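Local coordinates for protein tryptophan halogenase superfamily (Brevundimonas sp. BAL3, PDB 6FRL) that is a flavin-dependent halogenase that prefers bromination over chlorination, installing halogen on its substrate probably by way of a hypohalous acid formed when halide attacks a flavin hydroperoxide, at residues Arg478-Ala481 with Glu482-Ala485; Ala488-Val491 with Ala492-Pro495. One frame throughout, in Å; residues are numbered along the deposited sequence.

Contact 1. Residues Arg478-Ala481 with Glu482-Ala485; sequences RSLA and EMRA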
loop_
_atom_site.group_PDB
_atom_site.type_symbol
_atom_site.label_atom_id
_atom_site.label_comp_id
_atom_site.label_asym_id
_atom_site.label_seq_id
_atom_site.Cartn_x
_atom_site.Cartn_y
_atom_site.Cartn_z
ATOM N N ARG B 478 32.505 10.223 -5.355
ATOM C CA ARG B 478 32.695 11.237 -4.315
ATOM C C ARG B 478 31.421 11.575 -3.565
ATOM O O ARG B 478 31.491 11.856 -2.386
ATOM C CB ARG B 478 33.386 12.511 -4.877
ATOM C CG ARG B 478 34.890 12.295 -5.096
ATOM C CD ARG B 478 35.682 13.582 -5.263
ATOM N NE ARG B 478 35.311 14.341 -6.469
ATOM C CZ ARG B 478 35.768 14.127 -7.711
ATOM N NH1 ARG B 478 36.610 13.124 -7.984
ATOM N NH2 ARG B 478 35.341 14.898 -8.716
ATOM N N SER B 479 30.270 11.563 -4.226
ATOM C CA SER B 479 28.965 11.671 -3.515
ATOM C C SER B 479 28.781 10.523 -2.503
ATOM O O SER B 479 28.325 10.730 -1.383
ATOM C CB SER B 479 27.764 11.691 -4.472
ATOM O OG SER B 479 28.179 11.755 -5.815
ATOM N N LEU B 480 29.153 9.324 -2.911
ATOM C CA LEU B 480 29.079 8.160 -2.044
ATOM C C LEU B 480 30.088 8.203 -0.881
ATOM O O LEU B 480 29.759 7.780 0.209
ATOM C CB LEU B 480 29.226 6.862 -2.860
ATOM C CG LEU B 480 27.860 6.233 -3.240
ATOM C CD1 LEU B 480 26.936 7.166 -4.027
ATOM C CD2 LEU B 480 28.023 4.961 -4.029
ATOM N N ALA B 481 31.301 8.700 -1.116
ATOM C CA ALA B 481 32.301 8.814 -0.039
ATOM C C ALA B 481 31.889 9.859 1.000
ATOM O O ALA B 481 32.127 9.665 2.183
ATOM C CB ALA B 481 33.711 9.085 -0.593
ATOM N N GLU B 482 31.258 10.940 0.556
ATOM C CA GLU B 482 30.660 11.937 1.470
ATOM C C GLU B 482 29.554 11.364 2.388
ATOM O O GLU B 482 29.538 11.640 3.589
ATOM C CB GLU B 482 30.141 13.124 0.637
ATOM C CG GLU B 482 29.445 14.274 1.362
ATOM C CD GLU B 482 29.110 15.445 0.405
ATOM O OE1 GLU B 482 29.662 15.494 -0.725
ATOM O OE2 GLU B 482 28.286 16.335 0.762
ATOM N N MET B 483 28.630 10.579 1.816
ATOM C CA MET B 483 27.584 9.883 2.578
ATOM C C MET B 483 28.228 8.956 3.598
ATOM O O MET B 483 27.915 9.013 4.770
ATOM C CB MET B 483 26.696 9.051 1.659
ATOM C CG MET B 483 25.632 9.858 0.938
ATOM S SD MET B 483 24.413 8.861 0.039
ATOM C CE MET B 483 25.183 8.711 -1.556
ATOM N N ARG B 484 29.129 8.113 3.116
ATOM C CA ARG B 484 29.837 7.099 3.882
ATOM C C ARG B 484 30.537 7.715 5.100
ATOM O O ARG B 484 30.493 7.182 6.201
ATOM C CB ARG B 484 30.825 6.405 2.917
ATOM C CG ARG B 484 31.512 5.152 3.388
ATOM C CD ARG B 484 31.989 4.279 2.223
ATOM N NE ARG B 484 33.116 4.843 1.461
ATOM C CZ ARG B 484 33.072 5.316 0.215
ATOM N NH1 ARG B 484 31.937 5.378 -0.496
ATOM N NH2 ARG B 484 34.190 5.796 -0.321
ATOM N N ALA B 485 31.124 8.881 4.888
ATOM C CA ALA B 485 31.778 9.650 5.940
ATOM C C ALA B 485 30.788 10.335 6.900
ATOM O O ALA B 485 31.018 10.294 8.101
ATOM C CB ALA B 485 32.718 10.679 5.325
#
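The R484 guanidinium lies back over the preceding turn of its helix, one face resting on A481: CA stands 3.2 Å above the plane, displaced toward the rim, and the methyl CB of A481 comes 3.3 Å from NH2. L480 O approaches the same group obliquely, and its angle to NH1 is too poor for a hydrogen bond. NH1 is instead bonded to the hydroxyl of Y135, outside these turns. The side chain reaches back because CG is anti to the backbone N (chi1 -169°) and the chain then bends at chi3 (70°). An alanine here is likely to leave Y135 OH without this donor and to uncover A481. One residue earlier, M483 also bends at chi3 and brings its CE methyl within 3.4 Å of L480 CD1, an apolar contact in which the side chains cross obliquely; both also touch Y135. Four backbone bonds fix the spacing, among them R484 N to L480 O at 3.0 Å (165° at the hydrogen) and A485 N to A481 O at 3.0 Å. This unbroken i to i+4 ladder, with side chains folding back one turn, is characteristic of the interior of an alpha-helix, here 473-492 at the protein surface.

Contact 2. Residues Ala488-Val491 with Ala492-Pro495; sequences ADLV and ARTP
R493 and T494 fold back on the last turn of helix 473-492, which runs out in a type I beta-turn, V491-T494, with A492 and R493 at its corners. The tight side is built on T494. Its OG1 donates to L490 O at 2.7 Å, arriving above the carbonyl plane, and serves an oxygen that T494 N meets at too poor an angle to bond; that N bonds instead to V491 O at 3.1 Å, with a C=O...N angle of 115°. This i to i+3 bond follows the last i to i+4 backbone bond, R493 N to D489 O (3.2 Å). L490, V491 and T494 pack on helix 137-143, and K146 NZ bonds to V491 O and T494 O. The other side is looser and exposed. There the R493 guanidinium turns one face to D489 O and L490 CA, which stand 3.1 and 3.8 Å above its plane, both toward the rim. Its NH1 has too poor an angle to bond D489 O, and the D489 carboxylate makes no salt bridge with it: OD2 stays 5.2 Å from NH1. With chi1 at 70°, R493 CG sits between the backbone N and the carbonyl carbon, bringing CG to 3.4 Å from D489 O.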
loop_
_atom_site.group_PDB
_atom_site.type_symbol
_atom_site.label_atom_id
_atom_site.label_comp_id
_atom_site.label_asym_id
_atom_site.label_seq_id
_atom_site.Cartn_x
_atom_site.Cartn_y
_atom_site.Cartn_z
ATOM N N ALA B 488 29.760 7.689 9.285
ATOM C CA ALA B 488 30.851 7.140 10.124
ATOM C C ALA B 488 31.195 8.137 11.239
ATOM O O ALA B 488 31.306 7.734 12.374
ATOM C CB ALA B 488 32.059 6.782 9.280
ATOM N N ASP B 489 31.238 9.428 10.898
ATOM C CA ASP B 489 31.496 10.532 11.831
ATOM C C ASP B 489 30.370 10.844 12.828
ATOM O O ASP B 489 30.644 11.230 13.985
ATOM C CB ASP B 489 31.842 11.828 11.051
ATOM C CG ASP B 489 33.190 11.748 10.342
ATOM O OD1 ASP B 489 34.052 10.954 10.761
ATOM O OD2 ASP B 489 33.388 12.489 9.364
ATOM N N LEU B 490 29.122 10.714 12.376
ATOM C CA LEU B 490 27.946 10.791 13.248
ATOM C C LEU B 490 27.983 9.628 14.267
ATOM O O LEU B 490 27.835 9.843 15.479
ATOM C CB LEU B 490 26.667 10.775 12.387
ATOM C CG LEU B 490 25.278 10.838 13.057
ATOM C CD1 LEU B 490 25.202 11.852 14.201
ATOM C CD2 LEU B 490 24.249 11.192 12.000
ATOM N N VAL B 491 28.237 8.410 13.781
ATOM C CA VAL B 491 28.418 7.263 14.680
ATOM C C VAL B 491 29.507 7.504 15.691
ATOM O O VAL B 491 29.330 7.203 16.847
ATOM C CB VAL B 491 28.719 5.931 13.917
ATOM C CG1 VAL B 491 29.142 4.815 14.856
ATOM C CG2 VAL B 491 27.498 5.444 13.166
ATOM N N ALA B 492 30.636 8.017 15.231
ATOM C CA ALA B 492 31.853 8.172 16.045
ATOM C C ALA B 492 31.612 9.061 17.251
ATOM O O ALA B 492 32.065 8.760 18.374
ATOM C CB ALA B 492 32.996 8.713 15.208
ATOM N N ARG B 493 30.843 10.121 17.031
ATOM C CA ARG B 493 30.543 11.050 18.103
ATOM C C ARG B 493 29.282 10.762 18.929
ATOM O O ARG B 493 28.905 11.573 19.774
ATOM C CB ARG B 493 30.528 12.464 17.563
ATOM C CG ARG B 493 29.382 12.820 16.651
ATOM C CD ARG B 493 29.669 14.179 16.045
ATOM N NE ARG B 493 28.859 14.364 14.867
ATOM C CZ ARG B 493 29.262 14.437 13.606
ATOM N NH1 ARG B 493 30.528 14.375 13.259
ATOM N NH2 ARG B 493 28.340 14.587 12.677
ATOM N N THR B 494 28.655 9.603 18.732
ATOM C CA THR B 494 27.432 9.258 19.434
ATOM C C THR B 494 27.815 8.444 20.672
ATOM O O THR B 494 28.755 7.640 20.631
ATOM C CB THR B 494 26.458 8.554 18.461
ATOM O OG1 THR B 494 26.016 9.520 17.490
ATOM C CG2 THR B 494 25.242 8.007 19.164
ATOM N N PRO B 495 27.096 8.639 21.796
ATOM C CA PRO B 495 27.461 7.834 22.981
ATOM C C PRO B 495 27.235 6.335 22.827
ATOM O O PRO B 495 26.565 5.902 21.910
ATOM C CB PRO B 495 26.567 8.396 24.098
ATOM C CG PRO B 495 25.577 9.278 23.430
ATOM C CD PRO B 495 26.128 9.704 22.120
#

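Both contacts belong to helix 473-492 and come in series: contact 1 occupies two successive turns within it, and contact 2 takes its last turn and the loop before helix 497-502. Their centres are about 15 Å apart, on the same side of the chain's centre, and lie about 32 and 28 Å from it, which places this helix on the periphery. Neither is touched by the other chain of the assembly. The outside partners differ: contact 1 leans on loops carrying A130, Y135 and L158, contact 2 on helix 137-143 and K146. One helix near the C-terminus is laid along the region from A130 to L158, its C-terminal end joined there by the K146 hydrogen bonds and helix packing.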